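Local coordinates for protein succinate dehydrogenase subunit A (Mycolicibacterium smegmatis, PDB 7D6V) that carries the FAD of a membrane-bound succinate dehydrogenase and probably oxidises succinate, passing the electrons on to its iron-sulfur partner subunit, at residues N82-A87 and R606-G611; R97-E102 and G114-R119; I241-I246 and L544-C549; A19-V24 and Q146-L151. All blocks are in the same frame, centred on the assembly; numbering follows the deposited sequence.

Interaction 1: residues N82-A87 and R606-G611; sequences NNWRMA and RPDLLG
With a first torsion of 56°, Trp84 sets its CG between the backbone N and the carbonyl carbon, and the indole swings out of helix 84-102 toward Arg606 and Asp608. Arg85 starts differently: its CG is anti to the backbone N and the chain bends at chi2 (53°), which carries the guanidinium round to that of Arg606. Trp84 CZ3 lies over one face of the Arg606 guanidinium, 4.0 Å from Arg606 NE, and the two planes stand almost perpendicular (86°). The next ring carbon, Trp84 CE3, is 3.9 Å from Asp608 OD2. The same oxygen, Asp608 OD2, also lies 3.6 Å from Arg606 NH2; it sits well out of the guanidinium plane, which makes this a long attraction between charges with no N-H aimed at it.

Arg85 NH2 comes to the edge of the Arg606 guanidinium, 3.7 Å from Arg606 NH1. What draws the two arginines together is the carboxylate of Glu88, whose OE1 takes Arg85 and whose OE2 takes Arg606. Arg85 NH1 has a second acid, Asp399.

Asn83 is at the N-cap position, its O accepting a 3.0 Å bond from Ala87 N. The arrangement is thus a loop from the C-terminal part of the chain laid against the first turn of helix 84-102, joined to it by an arginine-carboxylate cluster beside a tryptophan.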
loop_
_atom_site.group_PDB
_atom_site.type_symbol
_atom_site.label_atom_id
_atom_site.label_comp_id
_atom_site.label_asym_id
_atom_site.label_seq_id
_atom_site.Cartn_x
_atom_site.Cartn_y
_atom_site.Cartn_z
ATOM N N ASN A 82 -7.710 -24.309 21.711
ATOM C CA ASN A 82 -8.283 -24.073 20.394
ATOM C C ASN A 82 -9.564 -24.871 20.199
ATOM O O ASN A 82 -9.779 -25.912 20.824
ATOM C CB ASN A 82 -7.285 -24.484 19.314
ATOM C CG ASN A 82 -5.941 -23.822 19.474
ATOM O OD1 ASN A 82 -5.042 -24.375 20.098
ATOM N ND2 ASN A 82 -5.774 -22.666 18.859
ATOM N N ASN A 83 -10.420 -24.374 19.311
ATOM C CA ASN A 83 -11.455 -25.212 18.719
ATOM C C ASN A 83 -10.774 -26.188 17.770
ATOM O O ASN A 83 -10.281 -25.792 16.711
ATOM C CB ASN A 83 -12.490 -24.363 17.990
ATOM C CG ASN A 83 -13.802 -25.093 17.781
ATOM O OD1 ASN A 83 -13.824 -26.298 17.543
ATOM N ND2 ASN A 83 -14.904 -24.365 17.873
ATOM N N TRP A 84 -10.728 -27.462 18.160
ATOM C CA TRP A 84 -9.950 -28.439 17.410
ATOM C C TRP A 84 -10.524 -28.677 16.021
ATOM O O TRP A 84 -9.768 -28.921 15.075
ATOM C CB TRP A 84 -9.882 -29.746 18.188
ATOM C CG TRP A 84 -11.222 -30.289 18.530
ATOM C CD1 TRP A 84 -11.951 -30.022 19.648
ATOM C CD2 TRP A 84 -12.000 -31.205 17.751
ATOM N NE1 TRP A 84 -13.134 -30.718 19.617
ATOM C CE2 TRP A 84 -13.188 -31.449 18.462
ATOM C CE3 TRP A 84 -11.806 -31.838 16.521
ATOM C CZ2 TRP A 84 -14.178 -32.299 17.984
ATOM C CZ3 TRP A 84 -12.789 -32.680 16.050
ATOM C CH2 TRP A 84 -13.960 -32.903 16.778
ATOM N N ARG A 85 -11.849 -28.620 15.879
ATOM C CA ARG A 85 -12.454 -28.771 14.563
ATOM C C ARG A 85 -12.038 -27.638 13.637
ATOM O O ARG A 85 -11.688 -27.874 12.474
ATOM C CB ARG A 85 -13.973 -28.836 14.696
ATOM C CG ARG A 85 -14.707 -29.119 13.401
ATOM C CD ARG A 85 -14.192 -30.355 12.697
ATOM N NE ARG A 85 -15.022 -30.675 11.543
ATOM C CZ ARG A 85 -14.611 -31.366 10.486
ATOM N NH1 ARG A 85 -15.443 -31.601 9.485
ATOM N NH2 ARG A 85 -13.370 -31.819 10.429
ATOM N N MET A 86 -12.040 -26.404 14.141
ATOM C CA MET A 86 -11.628 -25.270 13.322
ATOM C C MET A 86 -10.156 -25.363 12.952
ATOM O O MET A 86 -9.779 -25.075 11.812
ATOM C CB MET A 86 -11.916 -23.962 14.053
ATOM C CG MET A 86 -13.351 -23.497 13.934
ATOM S SD MET A 86 -13.701 -22.046 14.935
ATOM C CE MET A 86 -13.138 -20.747 13.843
ATOM N N ALA A 87 -9.311 -25.770 13.900
ATOM C CA ALA A 87 -7.885 -25.896 13.622
ATOM C C ALA A 87 -7.620 -26.973 12.578
ATOM O O ALA A 87 -6.855 -26.759 11.632
ATOM C CB ALA A 87 -7.128 -26.196 14.915
ATOM N N ARG A 606 -11.059 -36.735 18.505
ATOM C CA ARG A 606 -11.552 -38.093 18.322
ATOM C C ARG A 606 -10.442 -39.100 17.962
ATOM O O ARG A 606 -10.067 -39.884 18.843
ATOM C CB ARG A 606 -12.709 -38.027 17.313
ATOM C CG ARG A 606 -12.543 -36.901 16.285
ATOM C CD ARG A 606 -13.206 -37.237 14.958
ATOM N NE ARG A 606 -13.221 -36.094 14.054
ATOM C CZ ARG A 606 -12.219 -35.778 13.241
ATOM N NH1 ARG A 606 -12.308 -34.718 12.453
ATOM N NH2 ARG A 606 -11.126 -36.525 13.212
ATOM N N PRO A 607 -9.877 -39.143 16.749
ATOM C CA PRO A 607 -8.486 -39.612 16.600
ATOM C C PRO A 607 -7.434 -38.516 16.481
ATOM O O PRO A 607 -6.296 -38.841 16.130
ATOM C CB PRO A 607 -8.554 -40.415 15.297
ATOM C CG PRO A 607 -9.501 -39.684 14.511
ATOM C CD PRO A 607 -10.597 -39.456 15.494
ATOM N N ASP A 608 -7.769 -37.249 16.723
ATOM C CA ASP A 608 -6.737 -36.221 16.665
ATOM C C ASP A 608 -5.945 -36.269 17.965
ATOM O O ASP A 608 -5.712 -35.253 18.619
ATOM C CB ASP A 608 -7.348 -34.837 16.441
ATOM C CG ASP A 608 -7.974 -34.686 15.073
ATOM O OD1 ASP A 608 -7.363 -35.132 14.084
ATOM O OD2 ASP A 608 -9.079 -34.112 14.989
ATOM N N LEU A 609 -5.501 -37.471 18.303
ATOM C CA LEU A 609 -4.666 -37.834 19.435
ATOM C C LEU A 609 -3.461 -38.589 18.901
ATOM O O LEU A 609 -3.158 -39.719 19.286
ATOM C CB LEU A 609 -5.456 -38.648 20.452
ATOM C CG LEU A 609 -6.681 -37.970 21.077
ATOM C CD1 LEU A 609 -7.523 -38.991 21.823
ATOM C CD2 LEU A 609 -6.275 -36.841 22.005
ATOM N N LEU A 610 -2.803 -37.943 17.938
ATOM C CA LEU A 610 -1.978 -38.573 16.916
ATOM C C LEU A 610 -0.997 -39.614 17.443
ATOM O O LEU A 610 -1.061 -40.792 17.073
ATOM C CB LEU A 610 -1.229 -37.460 16.178
ATOM C CG LEU A 610 -2.107 -36.249 15.839
ATOM C CD1 LEU A 610 -1.274 -35.028 15.494
ATOM C CD2 LEU A 610 -3.057 -36.579 14.701
ATOM N N GLY A 611 -0.087 -39.199 18.312
ATOM C CA GLY A 611 1.055 -40.024 18.660
ATOM C C GLY A 611 2.314 -39.191 18.566
ATOM O O GLY A 611 3.259 -39.378 19.337
#

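Interaction 2: residues R97-E102 and G114-R119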
loop_
_atom_site.group_PDB
_atom_site.type_symbol
_atom_site.label_atom_id
_atom_site.label_comp_id
_atom_site.label_asym_id
_atom_site.label_seq_id
_atom_site.Cartn_x
_atom_site.Cartn_y
_atom_site.Cartn_z
ATOM N N ARG A 97 -6.985 -22.734 -0.661
ATOM C CA ARG A 97 -7.326 -21.320 -0.760
ATOM C C ARG A 97 -6.158 -20.509 -1.302
ATOM O O ARG A 97 -6.346 -19.615 -2.135
ATOM C CB ARG A 97 -7.769 -20.795 0.605
ATOM C CG ARG A 97 -8.805 -21.667 1.298
ATOM C CD ARG A 97 -10.209 -21.447 0.747
ATOM N NE ARG A 97 -10.448 -22.197 -0.483
ATOM C CZ ARG A 97 -10.785 -23.481 -0.528
ATOM N NH1 ARG A 97 -10.927 -24.172 0.591
ATOM N NH2 ARG A 97 -10.981 -24.075 -1.693
ATOM N N VAL A 98 -4.940 -20.824 -0.863
ATOM C CA VAL A 98 -3.765 -20.131 -1.379
ATOM C C VAL A 98 -3.576 -20.433 -2.860
ATOM O O VAL A 98 -3.236 -19.547 -3.650
ATOM C CB VAL A 98 -2.519 -20.507 -0.557
ATOM C CG1 VAL A 98 -1.307 -19.745 -1.057
ATOM C CG2 VAL A 98 -2.757 -20.222 0.911
ATOM N N TRP A 99 -3.792 -21.688 -3.261
ATOM C CA TRP A 99 -3.650 -22.039 -4.670
ATOM C C TRP A 99 -4.681 -21.324 -5.531
ATOM O O TRP A 99 -4.364 -20.862 -6.631
ATOM C CB TRP A 99 -3.760 -23.548 -4.857
ATOM C CG TRP A 99 -2.492 -24.257 -4.581
ATOM C CD1 TRP A 99 -1.233 -23.789 -4.792
ATOM C CD2 TRP A 99 -2.349 -25.570 -4.039
ATOM N NE1 TRP A 99 -0.310 -24.730 -4.414
ATOM C CE2 TRP A 99 -0.971 -25.834 -3.947
ATOM C CE3 TRP A 99 -3.252 -26.550 -3.624
ATOM C CZ2 TRP A 99 -0.475 -27.034 -3.457
ATOM C CZ3 TRP A 99 -2.758 -27.739 -3.137
ATOM C CH2 TRP A 99 -1.382 -27.972 -3.057
ATOM N N GLU A 100 -5.923 -21.231 -5.060
ATOM C CA GLU A 100 -6.935 -20.539 -5.845
ATOM C C GLU A 100 -6.776 -19.027 -5.790
ATOM O O GLU A 100 -7.367 -18.331 -6.619
ATOM C CB GLU A 100 -8.342 -20.940 -5.395
ATOM C CG GLU A 100 -8.771 -20.395 -4.058
ATOM C CD GLU A 100 -10.021 -21.072 -3.536
ATOM O OE1 GLU A 100 -10.406 -22.121 -4.092
ATOM O OE2 GLU A 100 -10.621 -20.552 -2.573
ATOM N N LEU A 101 -5.997 -18.506 -4.839
ATOM C CA LEU A 101 -5.683 -17.080 -4.853
ATOM C C LEU A 101 -4.948 -16.678 -6.124
ATOM O O LEU A 101 -5.198 -15.604 -6.679
ATOM C CB LEU A 101 -4.846 -16.700 -3.632
ATOM C CG LEU A 101 -5.563 -16.091 -2.433
ATOM C CD1 LEU A 101 -4.559 -15.782 -1.344
ATOM C CD2 LEU A 101 -6.315 -14.841 -2.842
ATOM N N GLU A 102 -4.027 -17.517 -6.599
ATOM C CA GLU A 102 -3.251 -17.150 -7.776
ATOM C C GLU A 102 -3.958 -17.480 -9.083
ATOM O O GLU A 102 -3.489 -17.053 -10.142
ATOM C CB GLU A 102 -1.874 -17.813 -7.740
ATOM C CG GLU A 102 -1.878 -19.317 -7.760
ATOM C CD GLU A 102 -0.479 -19.885 -7.824
ATOM O OE1 GLU A 102 0.460 -19.105 -8.078
ATOM O OE2 GLU A 102 -0.316 -21.106 -7.624
ATOM N N GLY A 114 9.385 -23.084 -9.819
ATOM C CA GLY A 114 8.254 -22.307 -10.274
ATOM C C GLY A 114 7.027 -22.399 -9.402
ATOM O O GLY A 114 5.930 -22.076 -9.870
ATOM N N LYS A 115 7.170 -22.834 -8.157
ATOM C CA LYS A 115 6.065 -22.918 -7.219
ATOM C C LYS A 115 6.062 -21.690 -6.315
ATOM O O LYS A 115 6.890 -20.790 -6.440
ATOM C CB LYS A 115 6.155 -24.205 -6.399
ATOM C CG LYS A 115 6.347 -25.452 -7.224
ATOM C CD LYS A 115 6.100 -26.694 -6.397
ATOM C CE LYS A 115 6.259 -27.945 -7.235
ATOM N NZ LYS A 115 5.507 -29.096 -6.670
ATOM N N ILE A 116 5.112 -21.657 -5.390
ATOM C CA ILE A 116 5.005 -20.551 -4.447
ATOM C C ILE A 116 6.063 -20.715 -3.364
ATOM O O ILE A 116 6.221 -21.798 -2.790
ATOM C CB ILE A 116 3.593 -20.484 -3.845
ATOM C CG1 ILE A 116 2.564 -20.179 -4.933
ATOM C CG2 ILE A 116 3.525 -19.428 -2.768
ATOM C CD1 ILE A 116 1.151 -20.070 -4.422
ATOM N N SER A 117 6.797 -19.640 -3.090
ATOM C CA SER A 117 7.849 -19.665 -2.085
ATOM C C SER A 117 7.256 -19.596 -0.683
ATOM O O SER A 117 6.274 -18.891 -0.441
ATOM C CB SER A 117 8.815 -18.503 -2.307
ATOM O OG SER A 117 9.962 -18.627 -1.489
ATOM N N GLN A 118 7.865 -20.334 0.245
ATOM C CA GLN A 118 7.407 -20.411 1.625
ATOM C C GLN A 118 8.566 -20.110 2.564
ATOM O O GLN A 118 9.662 -20.648 2.389
ATOM C CB GLN A 118 6.821 -21.792 1.932
ATOM C CG GLN A 118 5.576 -22.124 1.133
ATOM C CD GLN A 118 5.084 -23.533 1.372
ATOM O OE1 GLN A 118 5.804 -24.499 1.142
ATOM N NE2 GLN A 118 3.850 -23.658 1.834
ATOM N N ARG A 119 8.323 -19.256 3.553
ATOM C CA ARG A 119 9.323 -18.900 4.547
ATOM C C ARG A 119 9.081 -19.636 5.857
ATOM O O ARG A 119 8.004 -20.179 6.109
ATOM C CB ARG A 119 9.331 -17.393 4.811
ATOM C CG ARG A 119 10.029 -16.576 3.753
ATOM C CD ARG A 119 10.103 -15.115 4.154
ATOM N NE ARG A 119 8.778 -14.537 4.343
ATOM C CZ ARG A 119 8.551 -13.245 4.547
ATOM N NH1 ARG A 119 9.561 -12.391 4.580
ATOM N NH2 ARG A 119 7.311 -12.806 4.710
#
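Ile116 CD1 is the centre of this contact, meeting Val98, Trp99 and Glu102 on helix 84-102. It sits across the end of Glu102, almost equally far from CD and both oxygens, with Glu102 OE2 at 3.7 Å from Ile116 CD1; Ile116 CG1 also lies against the carboxylate. Val98 CG1 approaches the same methyl to 4.2 Å, and Trp99 CD1 comes obliquely to 4.4 Å from it. Ile116 reaches this spot because its chain runs straight past CG1 (chi2 -179°), while Glu102, extended beyond CG, advances from the opposite direction.

In the next shell, Ala130 of strand 129-130 touches both Val98 and Ile116. Arg110 makes a long, weak ion pair with Glu102 OE1 and a hydrogen bond to Gly114 O, linking the two segments from outside, and Tyr129 of the iron-sulfur subunit packs on Glu102.

On the same helix, Arg97 grips Glu100 side-on: its NE bonds Glu100 OE2 at 2.7 Å and its NH2 bonds Glu100 OE1 at 3.1 Å. Both oxygens are met from above the carboxylate plane.

Overall, this is a helix-loop-strand connection: the chain leaving helix 84-102 returns, and Ile116, just before strand 118-119 of a small antiparallel sheet, packs against the helix beside the interface with the iron-sulfur subunit.

Interaction 3: residues I241-I246 and L544-C549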
loop_
_atom_site.group_PDB
_atom_site.type_symbol
_atom_site.label_atom_id
_atom_site.label_comp_id
_atom_site.label_asym_id
_atom_site.label_seq_id
_atom_site.Cartn_x
_atom_site.Cartn_y
_atom_site.Cartn_z
ATOM N N ILE A 241 -16.714 -15.418 22.918
ATOM C CA ILE A 241 -15.856 -16.330 23.660
ATOM C C ILE A 241 -14.433 -15.794 23.647
ATOM O O ILE A 241 -14.034 -15.046 22.755
ATOM C CB ILE A 241 -15.878 -17.765 23.093
ATOM C CG1 ILE A 241 -15.505 -17.765 21.612
ATOM C CG2 ILE A 241 -17.233 -18.391 23.280
ATOM C CD1 ILE A 241 -15.125 -19.124 21.090
ATOM N N ASN A 242 -13.668 -16.197 24.662
ATOM C CA ASN A 242 -12.228 -15.948 24.734
ATOM C C ASN A 242 -11.889 -14.465 24.632
ATOM O O ASN A 242 -10.857 -14.096 24.072
ATOM C CB ASN A 242 -11.480 -16.732 23.654
ATOM C CG ASN A 242 -11.605 -18.224 23.831
ATOM O OD1 ASN A 242 -11.986 -18.703 24.896
ATOM N ND2 ASN A 242 -11.289 -18.969 22.785
ATOM N N MET A 243 -12.739 -13.601 25.184
ATOM C CA MET A 243 -12.501 -12.169 25.070
ATOM C C MET A 243 -11.356 -11.690 25.949
ATOM O O MET A 243 -10.886 -10.564 25.763
ATOM C CB MET A 243 -13.775 -11.395 25.406
ATOM C CG MET A 243 -14.817 -11.419 24.301
ATOM S SD MET A 243 -14.105 -11.331 22.648
ATOM C CE MET A 243 -13.893 -9.568 22.454
ATOM N N GLU A 244 -10.896 -12.510 26.890
ATOM C CA GLU A 244 -9.755 -12.173 27.729
ATOM C C GLU A 244 -8.423 -12.486 27.068
ATOM O O GLU A 244 -7.376 -12.215 27.663
ATOM C CB GLU A 244 -9.846 -12.918 29.063
ATOM C CG GLU A 244 -9.675 -14.422 28.952
ATOM C CD GLU A 244 -10.973 -15.148 28.652
ATOM O OE1 GLU A 244 -11.765 -14.657 27.824
ATOM O OE2 GLU A 244 -11.203 -16.220 29.245
ATOM N N PHE A 245 -8.432 -13.045 25.866
ATOM C CA PHE A 245 -7.213 -13.462 25.182
ATOM C C PHE A 245 -6.902 -12.440 24.099
ATOM O O PHE A 245 -7.476 -12.471 23.009
ATOM C CB PHE A 245 -7.374 -14.868 24.621
ATOM C CG PHE A 245 -7.394 -15.924 25.677
ATOM C CD1 PHE A 245 -8.566 -16.573 26.000
ATOM C CD2 PHE A 245 -6.242 -16.251 26.361
ATOM C CE1 PHE A 245 -8.587 -17.531 26.980
ATOM C CE2 PHE A 245 -6.256 -17.212 27.340
ATOM C CZ PHE A 245 -7.428 -17.854 27.649
ATOM N N ILE A 246 -5.982 -11.535 24.408
ATOM C CA ILE A 246 -5.564 -10.473 23.506
ATOM C C ILE A 246 -4.056 -10.559 23.358
ATOM O O ILE A 246 -3.337 -10.692 24.354
ATOM C CB ILE A 246 -5.989 -9.088 24.026
ATOM C CG1 ILE A 246 -7.508 -8.945 23.971
ATOM C CG2 ILE A 246 -5.320 -7.986 23.229
ATOM C CD1 ILE A 246 -8.018 -7.685 24.602
ATOM N N LEU A 544 -17.374 0.553 24.459
ATOM C CA LEU A 544 -17.676 0.361 25.875
ATOM C C LEU A 544 -18.183 -1.049 26.150
ATOM O O LEU A 544 -17.776 -1.680 27.135
ATOM C CB LEU A 544 -18.698 1.397 26.338
ATOM C CG LEU A 544 -18.208 2.838 26.496
ATOM C CD1 LEU A 544 -19.380 3.788 26.672
ATOM C CD2 LEU A 544 -17.244 2.956 27.660
ATOM N N LEU A 545 -19.067 -1.561 25.291
ATOM C CA LEU A 545 -19.578 -2.917 25.482
ATOM C C LEU A 545 -18.453 -3.947 25.400
ATOM O O LEU A 545 -18.350 -4.851 26.244
ATOM C CB LEU A 545 -20.662 -3.207 24.446
ATOM C CG LEU A 545 -21.516 -4.456 24.646
ATOM C CD1 LEU A 545 -22.240 -4.378 25.963
ATOM C CD2 LEU A 545 -22.499 -4.618 23.505
ATOM N N VAL A 546 -17.583 -3.809 24.397
ATOM C CA VAL A 546 -16.494 -4.766 24.230
ATOM C C VAL A 546 -15.512 -4.672 25.391
ATOM O O VAL A 546 -14.990 -5.690 25.860
ATOM C CB VAL A 546 -15.804 -4.549 22.872
ATOM C CG1 VAL A 546 -14.504 -5.322 22.800
ATOM C CG2 VAL A 546 -16.729 -4.969 21.745
ATOM N N SER A 547 -15.246 -3.456 25.879
ATOM C CA SER A 547 -14.351 -3.298 27.018
ATOM C C SER A 547 -14.918 -3.961 28.266
ATOM O O SER A 547 -14.182 -4.611 29.018
ATOM C CB SER A 547 -14.084 -1.817 27.272
ATOM O OG SER A 547 -13.635 -1.177 26.093
ATOM N N GLU A 548 -16.223 -3.804 28.506
ATOM C CA GLU A 548 -16.835 -4.481 29.645
ATOM C C GLU A 548 -16.698 -5.994 29.523
ATOM O O GLU A 548 -16.372 -6.679 30.503
ATOM C CB GLU A 548 -18.306 -4.084 29.767
ATOM C CG GLU A 548 -18.928 -4.403 31.117
ATOM C CD GLU A 548 -20.415 -4.107 31.159
ATOM O OE1 GLU A 548 -21.107 -4.642 32.052
ATOM O OE2 GLU A 548 -20.897 -3.336 30.301
ATOM N N CYS A 549 -16.932 -6.530 28.322
ATOM C CA CYS A 549 -16.800 -7.972 28.123
ATOM C C CYS A 549 -15.377 -8.441 28.406
ATOM O O CYS A 549 -15.164 -9.445 29.100
ATOM C CB CYS A 549 -17.212 -8.342 26.698
ATOM S SG CYS A 549 -18.976 -8.576 26.469
#
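Cys549 N bonds back to Leu545 O at 3.0 Å, a regular helical link; the carbonyl of the same residue is what Met243 approaches. The approach of Cys549 O to Met243 CB is loose, 4.4 Å. Cys549 CB stands a little farther off, 4.6 Å from Met243 CG, and the sulfur atom is turned from the loop.

Met243 does the work from its side. All three of its torsions are of the same sign (chi1 -76°, chi2 -38°, chi3 -84°), which coils the chain and brings the terminal methyl round to the helix. There Met243 CE rests 4.3 Å from Val546 CG1, an apolar touch one turn before Cys549. The side chain thus runs from Cys549 to Val546, with its beginning beside the first and its end beside the second.

The backbone that presents Met243 is a type I beta turn from Asn242 to Phe245, closed by Phe245 N bonding to Asn242 O at 3.2 Å. Within the turn, Glu244 forms a salt bridge with Arg557, and its carbonyl O accepts a hydrogen bond from Arg500.

The turn joins strand 240-241 to strand 246-253, both antiparallel partners of strand 383-395, and sets its tip against helix 532-556. Helix 230-236 lies alongside, with His230 touching both Met243 and Val546 and Leu234 touching Cys549.

Interaction 4: residues A19-V24 and Q146-L151; sequences AGLRAV and QKIVSL
Ile148 points its CB from helix 136-159 toward helix 18-30, where Leu21 and Val24 receive it. The branch that matters leaves CB through CG1, anti to the carbonyl carbon (chi1 -60°). Ile148 CG1 is the first atom to meet something, the Leu21 methyl CD2 at 4.3 Å. A further turn at chi2 (-80°) then directs the tip toward Val24. Ile148 CD1 packs 3.6 Å from Val24 CG1 and 4.0 Å from Val24 CB, the two side chains crossing at about a right angle. The same methyl lies 4.2 Å from the carbonyl oxygen Leu21 O, so it settles against the backbone of the helix between the two residues one turn apart.

The side chains that meet are all apolar, and the contact is buried. Ile25 adds its side chain to the cover of Ile148, and Val24 also packs on Val34 and Val36 of strand 34-37. On helix 136-159, Gln146 OE1 accepts a hydrogen bond from Arg143 of the iron-sulfur subunit.

Helix 18-30 is the helix of a Rossmann-type beta-alpha-beta unit, between the parallel strands 11-14 and 34-37; Gly15, Gly17 and Gly20 fit the GxGxxG pattern, and Ala19 N makes a weak hydrogen bond to FAD O1P. Helix 136-159 leads on to strand 166-169, next to 34-37 in that sheet, so Ile148 joins two helices of the dinucleotide-binding fold.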
loop_
_atom_site.group_PDB
_atom_site.type_symbol
_atom_site.label_atom_id
_atom_site.label_comp_id
_atom_site.label_asym_id
_atom_site.label_seq_id
_atom_site.Cartn_x
_atom_site.Cartn_y
_atom_site.Cartn_z
ATOM N N ALA A 19 -11.518 -12.015 4.864
ATOM C CA ALA A 19 -12.656 -12.866 5.193
ATOM C C ALA A 19 -13.912 -12.410 4.465
ATOM O O ALA A 19 -14.616 -13.220 3.849
ATOM C CB ALA A 19 -12.877 -12.872 6.704
ATOM N N GLY A 20 -14.192 -11.108 4.504
ATOM C CA GLY A 20 -15.401 -10.604 3.880
ATOM C C GLY A 20 -15.403 -10.781 2.375
ATOM O O GLY A 20 -16.404 -11.204 1.795
ATOM N N LEU A 21 -14.283 -10.470 1.722
ATOM C CA LEU A 21 -14.232 -10.604 0.271
ATOM C C LEU A 21 -14.297 -12.064 -0.159
ATOM O O LEU A 21 -14.957 -12.391 -1.155
ATOM C CB LEU A 21 -12.980 -9.921 -0.273
ATOM C CG LEU A 21 -12.997 -8.398 -0.128
ATOM C CD1 LEU A 21 -11.844 -7.756 -0.869
ATOM C CD2 LEU A 21 -14.319 -7.837 -0.611
ATOM N N ARG A 22 -13.636 -12.962 0.577
ATOM C CA ARG A 22 -13.731 -14.379 0.247
ATOM C C ARG A 22 -15.160 -14.884 0.414
ATOM O O ARG A 22 -15.653 -15.666 -0.411
ATOM C CB ARG A 22 -12.762 -15.181 1.116
ATOM C CG ARG A 22 -12.459 -16.572 0.594
ATOM C CD ARG A 22 -12.115 -16.536 -0.879
ATOM N NE ARG A 22 -12.040 -17.869 -1.464
ATOM C CZ ARG A 22 -13.063 -18.499 -2.026
ATOM N NH1 ARG A 22 -12.897 -19.709 -2.534
ATOM N NH2 ARG A 22 -14.252 -17.923 -2.079
ATOM N N ALA A 23 -15.847 -14.430 1.467
ATOM C CA ALA A 23 -17.244 -14.803 1.661
ATOM C C ALA A 23 -18.119 -14.289 0.527
ATOM O O ALA A 23 -19.033 -14.984 0.074
ATOM C CB ALA A 23 -17.747 -14.275 3.003
ATOM N N VAL A 24 -17.865 -13.063 0.069
ATOM C CA VAL A 24 -18.641 -12.501 -1.034
ATOM C C VAL A 24 -18.447 -13.328 -2.297
ATOM O O VAL A 24 -19.409 -13.645 -3.010
ATOM C CB VAL A 24 -18.259 -11.030 -1.263
ATOM C CG1 VAL A 24 -18.940 -10.495 -2.505
ATOM C CG2 VAL A 24 -18.632 -10.210 -0.056
ATOM N N GLN A 146 -9.873 -7.389 -6.972
ATOM C CA GLN A 146 -9.873 -7.511 -8.423
ATOM C C GLN A 146 -10.686 -8.712 -8.886
ATOM O O GLN A 146 -11.276 -8.676 -9.970
ATOM C CB GLN A 146 -8.438 -7.589 -8.933
ATOM C CG GLN A 146 -7.703 -6.269 -8.825
ATOM C CD GLN A 146 -6.204 -6.424 -8.897
ATOM O OE1 GLN A 146 -5.685 -7.537 -8.903
ATOM N NE2 GLN A 146 -5.499 -5.306 -8.946
ATOM N N LYS A 147 -10.749 -9.773 -8.080
ATOM C CA LYS A 147 -11.630 -10.891 -8.401
ATOM C C LYS A 147 -13.094 -10.473 -8.329
ATOM O O LYS A 147 -13.908 -10.891 -9.161
ATOM C CB LYS A 147 -11.345 -12.060 -7.461
ATOM C CG LYS A 147 -12.261 -13.250 -7.640
ATOM C CD LYS A 147 -12.131 -13.844 -9.025
ATOM C CE LYS A 147 -13.004 -15.072 -9.167
ATOM N NZ LYS A 147 -13.040 -15.569 -10.563
ATOM N N ILE A 148 -13.445 -9.643 -7.343
ATOM C CA ILE A 148 -14.800 -9.095 -7.280
ATOM C C ILE A 148 -15.105 -8.281 -8.532
ATOM O O ILE A 148 -16.190 -8.392 -9.122
ATOM C CB ILE A 148 -14.978 -8.243 -6.009
ATOM C CG1 ILE A 148 -14.738 -9.075 -4.751
ATOM C CG2 ILE A 148 -16.357 -7.602 -5.982
ATOM C CD1 ILE A 148 -15.907 -9.918 -4.351
ATOM N N VAL A 149 -14.155 -7.442 -8.948
ATOM C CA VAL A 149 -14.370 -6.611 -10.132
ATOM C C VAL A 149 -14.528 -7.480 -11.376
ATOM O O VAL A 149 -15.358 -7.198 -12.248
ATOM C CB VAL A 149 -13.226 -5.593 -10.282
ATOM C CG1 VAL A 149 -13.283 -4.924 -11.641
ATOM C CG2 VAL A 149 -13.305 -4.558 -9.180
ATOM N N SER A 150 -13.743 -8.554 -11.472
ATOM C CA SER A 150 -13.885 -9.492 -12.581
ATOM C C SER A 150 -15.265 -10.141 -12.587
ATOM O O SER A 150 -15.890 -10.294 -13.647
ATOM C CB SER A 150 -12.795 -10.557 -12.492
ATOM O OG SER A 150 -12.913 -11.505 -13.534
ATOM N N LEU A 151 -15.751 -10.539 -11.411
ATOM C CA LEU A 151 -17.060 -11.173 -11.334
ATOM C C LEU A 151 -18.161 -10.217 -11.769
ATOM O O LEU A 151 -19.096 -10.612 -12.475
ATOM C CB LEU A 151 -17.309 -11.684 -9.916
ATOM C CG LEU A 151 -16.494 -12.918 -9.525
ATOM C CD1 LEU A 151 -16.679 -13.251 -8.058
ATOM C CD2 LEU A 151 -16.868 -14.099 -10.392
#

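Helix 84-102 ties interactions 1 and 2 together: its first turn serves interaction 1 and its last turns interaction 2, with centres 26 Å apart. Interactions 2 and 4 touch directly, since Glu100, already held by Arg97, also pairs with Arg22 of helix 18-30 in a salt bridge modelled shorter than is normal and so less certain in detail; the two centres are 18 Å apart. Interaction 3 is remote from these two (centres 35 and 30 Å away), but its nearest atoms come within about 6 Å of interaction 1, without touching. Three of the contacts lie near the FAD: the side chain of Leu21 is about 8 Å from it, and those of Val98 and Val546 about 11 Å.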